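Local coordinates for protein mercuric reductase (Metallosphaera sedula, PDB 4YWO) that probably reduces mercuric ion to elemental mercury at the expense of NADPH, working as an FAD-containing homodimer of the pyridine nucleotide-disulphide oxidoreductase family, at residues A[160-164]-A[260-264]; A[166-170]-A[189-193]; A[63-67]-A[88-92]. All blocks are in the same frame, centred on the assembly; numbering follows the deposited sequence.

Contact 1 of 3, residues A[160-164]-A[260-264]; sequences GFWTN and EILLA. With FAD (flavin-adenine dinucleotide), chain B.
Glu260 crosses one face of the indole of Trp162 at about a right angle. Its CB points toward the loop 160-164, and CG, set anti to the backbone N (chi1 -168°), lies over the five-membered ring, 3.5 Å from the ring centroid: a CH-pi contact in which the broad indole accepts an aliphatic methylene. A bend at chi2 then carries CD along the ring toward NE1, with the carboxylate tilted only 23° from the indole plane. OE1 comes within 3.4 Å of Trp162 NE1, but at an angle too poor for a hydrogen bond; its charge partner is Arg172. OE2 turns back to accept from Ile261 N at 2.9 Å and forms a salt bridge with Lys247, so both buried oxygens are satisfied.

The backbones form a single parallel-type bridge: Trp162 N gives to Ile261 O at 2.8 Å, and Leu263 N to Trp162 O at 2.9 Å. Beside it branched Leu263 can lay its CD1 methyl on one face of the Phe161 ring, offset toward the rim. Farther on, one water accepts from Asn164 N and donates to Leu263 O, while Asn164 ND2, held by Val56 O, approaches the flavin methyl C8M of FAD to 3.7 Å.

The loop thus flanks strand 260-263, outermost in a four-stranded parallel sheet; the strand's other edge pairs with strand 176-180, and helix 184-194 packs against Trp162 and Leu262.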
loop_
_atom_site.group_PDB
_atom_site.type_symbol
_atom_site.label_atom_id
_atom_site.label_comp_id
_atom_site.label_asym_id
_atom_site.label_seq_id
_atom_site.Cartn_x
_atom_site.Cartn_y
_atom_site.Cartn_z
ATOM N N GLY A 160 39.776 11.154 -1.677
ATOM C CA GLY A 160 39.001 10.059 -0.997
ATOM C C GLY A 160 37.502 10.440 -1.022
ATOM O O GLY A 160 37.113 11.581 -1.263
ATOM N N PHE A 161 36.680 9.435 -0.770
ATOM C CA PHE A 161 35.189 9.625 -0.949
ATOM C C PHE A 161 34.534 8.444 -0.222
ATOM O O PHE A 161 35.142 7.492 0.207
ATOM C CB PHE A 161 34.829 9.640 -2.430
ATOM C CG PHE A 161 35.295 8.444 -3.191
ATOM C CD1 PHE A 161 34.628 7.244 -3.204
ATOM C CD2 PHE A 161 36.549 8.452 -3.855
ATOM C CE1 PHE A 161 35.133 6.091 -3.823
ATOM C CE2 PHE A 161 37.027 7.330 -4.506
ATOM C CZ PHE A 161 36.375 6.130 -4.496
ATOM N N TRP A 162 33.215 8.563 -0.067
ATOM C CA TRP A 162 32.369 7.539 0.440
ATOM C C TRP A 162 31.604 6.920 -0.743
ATOM O O TRP A 162 31.284 7.600 -1.728
ATOM C CB TRP A 162 31.380 8.054 1.434
ATOM C CG TRP A 162 31.910 8.394 2.746
ATOM C CD1 TRP A 162 33.192 8.194 3.208
ATOM C CD2 TRP A 162 31.159 8.935 3.846
ATOM N NE1 TRP A 162 33.279 8.609 4.542
ATOM C CE2 TRP A 162 32.044 9.071 4.933
ATOM C CE3 TRP A 162 29.845 9.350 3.990
ATOM C CZ2 TRP A 162 31.640 9.605 6.142
ATOM C CZ3 TRP A 162 29.465 9.930 5.205
ATOM C CH2 TRP A 162 30.335 9.991 6.266
ATOM N N THR A 163 31.307 5.650 -0.561
ATOM C CA THR A 163 30.304 4.971 -1.357
ATOM C C THR A 163 29.144 4.650 -0.399
ATOM O O THR A 163 29.152 5.021 0.775
ATOM C CB THR A 163 30.763 3.687 -2.001
ATOM O OG1 THR A 163 31.032 2.689 -1.016
ATOM C CG2 THR A 163 31.985 3.915 -2.863
ATOM N N ASN A 164 28.136 3.906 -0.887
ATOM C CA ASN A 164 27.083 3.456 0.039
ATOM C C ASN A 164 27.534 2.783 1.311
ATOM O O ASN A 164 26.908 2.979 2.368
ATOM C CB ASN A 164 26.079 2.544 -0.770
ATOM C CG ASN A 164 26.756 1.313 -1.366
ATOM O OD1 ASN A 164 27.564 1.422 -2.273
ATOM N ND2 ASN A 164 26.548 0.121 -0.766
ATOM N N GLU A 260 32.544 15.841 3.053
ATOM C CA GLU A 260 32.698 14.581 2.504
ATOM C C GLU A 260 32.014 14.584 1.118
ATOM O O GLU A 260 31.186 15.443 0.843
ATOM C CB GLU A 260 32.042 13.571 3.447
ATOM C CG GLU A 260 32.362 12.107 3.167
ATOM C CD GLU A 260 33.858 11.897 2.932
ATOM O OE1 GLU A 260 34.591 11.721 3.938
ATOM O OE2 GLU A 260 34.302 11.921 1.755
ATOM N N ILE A 261 32.430 13.635 0.302
ATOM C CA ILE A 261 31.917 13.348 -1.019
ATOM C C ILE A 261 31.319 11.929 -1.026
ATOM O O ILE A 261 31.917 10.986 -0.533
ATOM C CB ILE A 261 32.987 13.471 -2.097
ATOM C CG1 ILE A 261 33.438 14.932 -2.219
ATOM C CG2 ILE A 261 32.465 13.033 -3.427
ATOM C CD1 ILE A 261 34.812 14.917 -2.971
ATOM N N LEU A 262 30.091 11.812 -1.563
ATOM C CA LEU A 262 29.416 10.508 -1.680
ATOM C C LEU A 262 29.228 10.245 -3.174
ATOM O O LEU A 262 28.597 11.063 -3.888
ATOM C CB LEU A 262 28.017 10.448 -0.959
ATOM C CG LEU A 262 27.231 9.198 -1.335
ATOM C CD1 LEU A 262 27.841 7.917 -0.829
ATOM C CD2 LEU A 262 25.862 9.495 -0.742
ATOM N N LEU A 263 29.818 9.186 -3.681
ATOM C CA LEU A 263 29.579 8.710 -5.047
ATOM C C LEU A 263 28.238 7.938 -5.116
ATOM O O LEU A 263 28.055 6.977 -4.356
ATOM C CB LEU A 263 30.637 7.777 -5.512
ATOM C CG LEU A 263 31.994 8.401 -5.581
ATOM C CD1 LEU A 263 32.972 7.314 -6.104
ATOM C CD2 LEU A 263 32.004 9.670 -6.399
ATOM N N ALA A 264 27.359 8.399 -5.992
ATOM C CA ALA A 264 26.076 7.757 -6.290
ATOM C C ALA A 264 25.847 7.783 -7.791
ATOM O O ALA A 264 24.821 8.195 -8.292
ATOM C CB ALA A 264 25.002 8.479 -5.539
HETATM P PA FAD B . 25.123 -9.545 -4.899
HETATM O O1A FAD B . 24.188 -9.732 -3.727
HETATM O O2A FAD B . 26.213 -8.503 -4.833
HETATM O O5B FAD B . 25.803 -10.966 -5.231
HETATM C C5B FAD B . 27.217 -11.075 -5.380
HETATM C C4B FAD B . 27.785 -11.901 -4.234
HETATM O O4B FAD B . 28.580 -12.969 -4.756
HETATM C C3B FAD B . 28.673 -11.058 -3.333
HETATM O O3B FAD B . 28.154 -11.051 -2.000
HETATM C C2B FAD B . 30.041 -11.708 -3.355
HETATM O O2B FAD B . 30.408 -12.122 -2.036
HETATM C C1B FAD B . 29.923 -12.919 -4.267
HETATM N N9A FAD B . 30.866 -12.782 -5.405
HETATM C C8A FAD B . 30.968 -11.715 -6.219
HETATM N N7A FAD B . 31.928 -11.906 -7.160
HETATM C C5A FAD B . 32.461 -13.124 -6.951
HETATM C C6A FAD B . 33.517 -13.950 -7.582
HETATM N N6A FAD B . 34.214 -13.499 -8.653
HETATM N N1A FAD B . 33.763 -15.169 -7.053
HETATM C C2A FAD B . 33.078 -15.630 -5.989
HETATM N N3A FAD B . 32.108 -14.935 -5.368
HETATM C C4A FAD B . 31.758 -13.698 -5.793
HETATM N N1 FAD B . 17.098 -3.134 -4.397
HETATM C C2 FAD B . 15.775 -3.155 -4.095
HETATM O O2 FAD B . 15.027 -3.931 -4.729
HETATM N N3 FAD B . 15.235 -2.375 -3.141
HETATM C C4 FAD B . 15.967 -1.519 -2.419
HETATM O O4 FAD B . 15.436 -0.807 -1.538
HETATM C C4X FAD B . 17.424 -1.434 -2.686
HETATM N N5 FAD B . 18.232 -0.596 -2.001
HETATM C C5X FAD B . 19.558 -0.541 -2.268
HETATM C C6 FAD B . 20.370 0.329 -1.550
HETATM C C7 FAD B . 21.733 0.391 -1.818
HETATM C C7M FAD B . 22.610 1.336 -1.039
HETATM C C8 FAD B . 22.325 -0.472 -2.874
HETATM C C8M FAD B . 23.801 -0.402 -3.162
HETATM C C9 FAD B . 21.517 -1.344 -3.594
HETATM C C9A FAD B . 20.155 -1.407 -3.326
HETATM N N10 FAD B . 19.328 -2.287 -4.051
HETATM C C10 FAD B . 17.954 -2.318 -3.748
HETATM C "C1'" FAD B . 19.884 -3.149 -5.096
HETATM C "C2'" FAD B . 20.027 -4.569 -4.562
HETATM O "O2'" FAD B . 20.744 -4.543 -3.323
HETATM C "C3'" FAD B . 20.764 -5.457 -5.557
HETATM O "O3'" FAD B . 20.137 -5.357 -6.841
HETATM C "C4'" FAD B . 20.758 -6.911 -5.101
HETATM O "O4'" FAD B . 21.549 -7.043 -3.915
HETATM C "C5'" FAD B . 21.313 -7.826 -6.186
HETATM O "O5'" FAD B . 21.811 -9.022 -5.590
HETATM P P FAD B . 22.809 -9.987 -6.405
HETATM O O1P FAD B . 22.857 -11.321 -5.699
HETATM O O2P FAD B . 22.441 -9.921 -7.867
HETATM O O3P FAD B . 24.234 -9.264 -6.211
HETATM O O HOH W 1 27.745 4.414 -3.844
#

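Contact 2 of 3, residues A[166-170]-A[189-193]; sequences EALSP and FAQMY
The rings of Phe189 and Tyr193, one helical turn apart, both reach out to helix 164-168 and meet it mainly with their edges. Leu168 CG lies in the plane of the Phe189 ring, beyond its edge, and CD2 of the same leucine comes to 3.7 Å from Phe189 CE1. The methyl of Ala167 approaches that ring obliquely. At the edge of the Tyr193 ring, in its plane, stands the carbonyl oxygen of Ala167.

The helix carrying the rings, 184-194, is the connection of a beta-alpha-beta crossover between parallel strands 176-180 and 199-203, part of the Rossmann-like fold that in this family usually binds the pyridine nucleotide. Helix 164-168 precedes the unit in the chain and lies against the crossover helix. Alanine suits its position, since a single methyl lets the two chains come close, and phenylalanine suits the place opposite, its flat ring offering an edge to Leu168 while the residue also touches FAD.

Tyrosine adds a polar end to an otherwise apolar surface. Its OH donates to Ala167 O at 2.7 Å, in the carbonyl plane and on a lone pair, with a C=O...O angle of 124°. Near the C-terminal end of a short helix, carbonyls run short of N-H partners from the next turn, and this buried hydroxyl serves one of them. Pro170, which just after the helix has no N-H to offer, places its CB and CG each 3.7 Å from Tyr193 OH.

Met192 closes the group. Its chain runs out extended from the helix, then bends at the thioether (chi3 -60°), bringing CE to 4.1 Å from Leu168 CD2.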
loop_
_atom_site.group_PDB
_atom_site.type_symbol
_atom_site.label_atom_id
_atom_site.label_comp_id
_atom_site.label_asym_id
_atom_site.label_seq_id
_atom_site.Cartn_x
_atom_site.Cartn_y
_atom_site.Cartn_z
ATOM N N GLU A 166 30.200 3.238 3.161
ATOM C CA GLU A 166 30.608 4.179 4.189
ATOM C C GLU A 166 29.521 5.076 4.624
ATOM O O GLU A 166 29.484 5.459 5.776
ATOM C CB GLU A 166 31.796 4.989 3.678
ATOM C CG GLU A 166 33.024 4.158 3.437
ATOM C CD GLU A 166 33.071 3.385 2.143
ATOM O OE1 GLU A 166 32.450 3.709 1.141
ATOM O OE2 GLU A 166 33.632 2.287 2.145
ATOM N N ALA A 167 28.623 5.479 3.686
ATOM C CA ALA A 167 27.507 6.388 4.054
ATOM C C ALA A 167 26.528 5.693 5.022
ATOM O O ALA A 167 25.855 6.352 5.820
ATOM C CB ALA A 167 26.784 6.912 2.788
ATOM N N LEU A 168 26.451 4.348 4.960
ATOM C CA LEU A 168 25.632 3.589 5.910
ATOM C C LEU A 168 26.279 3.271 7.272
ATOM O O LEU A 168 25.598 2.917 8.226
ATOM C CB LEU A 168 25.063 2.368 5.227
ATOM C CG LEU A 168 24.099 2.625 4.051
ATOM C CD1 LEU A 168 23.856 1.382 3.192
ATOM C CD2 LEU A 168 22.802 3.243 4.575
ATOM N N SER A 169 27.605 3.308 7.321
ATOM C CA SER A 169 28.353 3.139 8.549
ATOM C C SER A 169 29.414 4.240 8.629
ATOM O O SER A 169 30.637 3.949 8.554
ATOM C CB SER A 169 29.043 1.802 8.546
ATOM O OG SER A 169 28.148 0.771 8.473
ATOM N N PRO A 170 29.014 5.490 8.747
ATOM C CA PRO A 170 29.939 6.626 8.741
ATOM C C PRO A 170 30.938 6.615 9.866
ATOM O O PRO A 170 30.585 6.242 10.987
ATOM C CB PRO A 170 29.028 7.848 8.860
ATOM C CG PRO A 170 27.737 7.317 9.454
ATOM C CD PRO A 170 27.590 5.920 8.891
ATOM N N PHE A 189 20.011 8.895 -0.314
ATOM C CA PHE A 189 21.030 9.368 0.651
ATOM C C PHE A 189 20.949 10.829 0.881
ATOM O O PHE A 189 21.244 11.314 1.991
ATOM C CB PHE A 189 22.473 8.940 0.169
ATOM C CG PHE A 189 22.769 7.495 0.412
ATOM C CD1 PHE A 189 23.114 7.092 1.693
ATOM C CD2 PHE A 189 22.847 6.563 -0.608
ATOM C CE1 PHE A 189 23.319 5.798 2.012
ATOM C CE2 PHE A 189 23.160 5.210 -0.283
ATOM C CZ PHE A 189 23.323 4.847 1.064
ATOM N N ALA A 190 20.646 11.652 -0.137
ATOM C CA ALA A 190 20.488 13.071 0.098
ATOM C C ALA A 190 19.368 13.370 1.070
ATOM O O ALA A 190 19.542 14.206 1.991
ATOM C CB ALA A 190 20.288 13.852 -1.167
ATOM N N GLN A 191 18.215 12.734 0.952
ATOM C CA GLN A 191 17.175 12.954 1.889
ATOM C C GLN A 191 17.557 12.432 3.284
ATOM O O GLN A 191 17.331 13.099 4.251
ATOM C CB GLN A 191 15.870 12.293 1.446
ATOM C CG GLN A 191 14.788 12.511 2.484
ATOM C CD GLN A 191 13.396 12.052 1.955
ATOM O OE1 GLN A 191 12.950 10.977 2.419
ATOM N NE2 GLN A 191 12.665 12.995 1.475
ATOM N N MET A 192 18.184 11.268 3.384
ATOM C CA MET A 192 18.612 10.694 4.586
ATOM C C MET A 192 19.538 11.657 5.345
ATOM O O MET A 192 19.250 11.989 6.505
ATOM C CB MET A 192 19.368 9.393 4.347
ATOM C CG MET A 192 19.875 8.602 5.544
ATOM S SD MET A 192 21.044 7.302 5.090
ATOM C CE MET A 192 20.065 6.258 3.975
ATOM N N TYR A 193 20.578 12.179 4.654
ATOM C CA TYR A 193 21.553 13.021 5.386
ATOM C C TYR A 193 21.019 14.366 5.619
ATOM O O TYR A 193 21.234 14.945 6.706
ATOM C CB TYR A 193 22.893 13.024 4.590
ATOM C CG TYR A 193 23.827 11.898 5.008
ATOM C CD1 TYR A 193 23.572 10.541 4.764
ATOM C CD2 TYR A 193 24.981 12.162 5.785
ATOM C CE1 TYR A 193 24.392 9.512 5.266
ATOM C CE2 TYR A 193 25.797 11.170 6.205
ATOM C CZ TYR A 193 25.544 9.860 5.976
ATOM O OH TYR A 193 26.346 8.885 6.458
#

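Contact 3 of 3, residues A[63-67]-A[88-92]; sequences RMLYI and SFQEK
Arg63 begins the contact with two different parts of its chain. Its CG lies 4.0 Å from Lys92 CB, the two side chains sliding past each other in opposite directions. Beyond a bend at chi2 the guanidinium turns to Glu91, whose carboxylate comes to its edge with the two planes 66° apart. NH2 and Glu91 OE2 are 3.6 Å apart, a long salt bridge. The firmer bonds of this arginine leave from NH1, to Ile383 O and Asn385 OD1 of the second subunit, so one planar cation serves both the helix pair and the dimer interface.

Met64 is the centre of the packing. Bends at chi2 and chi3 fold the thioether so that CE sits almost directly over the Phe89 ring, 3.8 Å from its centroid and 11° off the normal. This CH-pi contact is accompanied by an oblique Met-aromatic approach of SD, at 4.5 Å from the same centroid. On its way SD also touches Lys92 CD at 3.6 Å. A flexible, polarisable methionine is well suited to fit between a flat ring and a lysine methylene chain. The ammonium of Lys92 leads away, making weak hydrogen bonds to Phe89 O and Leu168 O.

One turn on from Arg63, Ile67 extends CD1 to Ser88 CB at 3.9 Å, and the small serine suits this close approach; in the modelled conformer Ser88 OG is hydrogen-bonded to Pro85 O.

The axes of the two short segments come within 10.4 Å and run at 137°, nearer antiparallel than parallel. Helix 58-78, which begins at Cys58 of the redox-active disulfide, packs against helix 87-110 here and also touches helix 184-194, whose Met192 meets Met64.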
loop_
_atom_site.group_PDB
_atom_site.type_symbol
_atom_site.label_atom_id
_atom_site.label_comp_id
_atom_site.label_asym_id
_atom_site.label_seq_id
_atom_site.Cartn_x
_atom_site.Cartn_y
_atom_site.Cartn_z
ATOM N N ARG A 63 16.241 1.224 6.705
ATOM C CA ARG A 63 16.187 1.487 8.128
ATOM C C ARG A 63 16.560 2.917 8.424
ATOM O O ARG A 63 15.896 3.596 9.234
ATOM C CB ARG A 63 17.074 0.506 8.902
ATOM C CG ARG A 63 17.203 0.817 10.390
ATOM C CD ARG A 63 15.832 0.611 11.093
ATOM N NE ARG A 63 16.050 0.599 12.507
ATOM C CZ ARG A 63 15.081 0.430 13.376
ATOM N NH1 ARG A 63 13.830 0.242 12.989
ATOM N NH2 ARG A 63 15.386 0.532 14.679
ATOM N N MET A 64 17.652 3.404 7.818
ATOM C CA MET A 64 18.053 4.770 8.142
ATOM C C MET A 64 17.047 5.811 7.597
ATOM O O MET A 64 16.779 6.847 8.222
ATOM C CB MET A 64 19.394 5.097 7.587
ATOM C CG MET A 64 20.530 4.300 8.178
ATOM S SD MET A 64 20.499 4.214 10.004
ATOM C CE MET A 64 20.495 5.839 10.489
ATOM N N LEU A 65 16.375 5.523 6.482
ATOM C CA LEU A 65 15.352 6.445 5.994
ATOM C C LEU A 65 14.144 6.439 6.889
ATOM O O LEU A 65 13.531 7.508 7.058
ATOM C CB LEU A 65 14.877 6.048 4.528
ATOM C CG LEU A 65 15.906 6.401 3.450
ATOM C CD1 LEU A 65 15.600 5.603 2.205
ATOM C CD2 LEU A 65 15.799 7.850 3.149
ATOM N N TYR A 66 13.821 5.310 7.516
ATOM C CA TYR A 66 12.699 5.196 8.502
ATOM C C TYR A 66 13.005 6.073 9.718
ATOM O O TYR A 66 12.171 6.903 10.144
ATOM C CB TYR A 66 12.434 3.762 8.854
ATOM C CG TYR A 66 11.552 3.623 10.077
ATOM C CD1 TYR A 66 10.233 3.859 9.970
ATOM C CD2 TYR A 66 12.093 3.255 11.314
ATOM C CE1 TYR A 66 9.446 3.729 11.108
ATOM C CE2 TYR A 66 11.309 3.133 12.434
ATOM C CZ TYR A 66 10.022 3.443 12.317
ATOM O OH TYR A 66 9.267 3.282 13.512
ATOM N N ILE A 67 14.216 5.898 10.214
ATOM C CA ILE A 67 14.666 6.715 11.401
ATOM C C ILE A 67 14.622 8.171 11.041
ATOM O O ILE A 67 14.087 9.011 11.824
ATOM C CB ILE A 67 16.084 6.335 11.789
ATOM C CG1 ILE A 67 16.011 4.973 12.384
ATOM C CG2 ILE A 67 16.545 7.298 12.909
ATOM C CD1 ILE A 67 17.328 4.428 12.654
ATOM N N SER A 88 22.391 6.022 15.854
ATOM C CA SER A 88 21.394 5.236 15.128
ATOM C C SER A 88 22.024 4.456 13.968
ATOM O O SER A 88 21.470 3.452 13.574
ATOM C CB SER A 88 20.226 6.118 14.663
ATOM O OG SER A 88 20.749 7.129 13.803
ATOM N N PHE A 89 23.145 4.913 13.453
ATOM C CA PHE A 89 23.855 4.098 12.370
ATOM C C PHE A 89 24.416 2.805 12.929
ATOM O O PHE A 89 24.241 1.681 12.373
ATOM C CB PHE A 89 24.940 4.883 11.685
ATOM C CG PHE A 89 24.485 5.970 10.747
ATOM C CD1 PHE A 89 24.150 5.678 9.424
ATOM C CD2 PHE A 89 24.416 7.308 11.148
ATOM C CE1 PHE A 89 23.757 6.723 8.549
ATOM C CE2 PHE A 89 24.025 8.318 10.289
ATOM C CZ PHE A 89 23.660 8.014 8.978
ATOM N N GLN A 90 24.991 2.915 14.136
ATOM C CA GLN A 90 25.434 1.708 14.815
ATOM C C GLN A 90 24.297 0.810 15.338
ATOM O O GLN A 90 24.377 -0.378 15.204
ATOM C CB GLN A 90 26.452 2.080 15.938
ATOM C CG GLN A 90 27.178 0.877 16.535
ATOM C CD GLN A 90 26.590 0.409 17.847
ATOM O OE1 GLN A 90 26.431 1.195 18.780
ATOM N NE2 GLN A 90 26.291 -0.885 17.940
ATOM N N GLU A 91 23.174 1.329 15.831
ATOM C CA GLU A 91 22.035 0.529 16.220
ATOM C C GLU A 91 21.485 -0.374 15.119
ATOM O O GLU A 91 21.031 -1.470 15.375
ATOM C CB GLU A 91 20.882 1.405 16.776
ATOM C CG GLU A 91 19.501 0.681 16.707
ATOM C CD GLU A 91 18.224 1.533 16.902
ATOM O OE1 GLU A 91 18.023 2.623 16.257
ATOM O OE2 GLU A 91 17.354 1.054 17.686
ATOM N N LYS A 92 21.457 0.155 13.885
ATOM C CA LYS A 92 20.961 -0.532 12.673
ATOM C C LYS A 92 21.814 -1.753 12.408
ATOM O O LYS A 92 21.335 -2.766 11.854
ATOM C CB LYS A 92 21.044 0.458 11.486
ATOM C CG LYS A 92 21.641 -0.134 10.190
ATOM C CD LYS A 92 21.781 0.971 9.214
ATOM C CE LYS A 92 23.158 1.598 9.226
ATOM N NZ LYS A 92 24.280 0.637 9.229
#

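Overall arrangement
All three contacts are largely buried, but contact 3 reaches the surface at Glu91 and the dimer interface through Arg63. Contact 1 rests on strand-type backbone bonds and buried charges; contact 2 is apolar with one hydroxyl bond; contact 3 combines helix-helix side-chain packing with a long salt bridge. Contacts 1 and 2 share helix 164-168 at their border, where Trp162 CH2 lies 3.6 Å from Pro170 CB and Leu262 packs on Phe189. Contact 2 in turn meets contact 3, with Pro170 CD 3.5 Å from Phe89 CD1. Contacts 1 and 3 do not touch, their centres about 19 Å apart, so contact 2 bridges the edge of the parallel sheet and the paired helices.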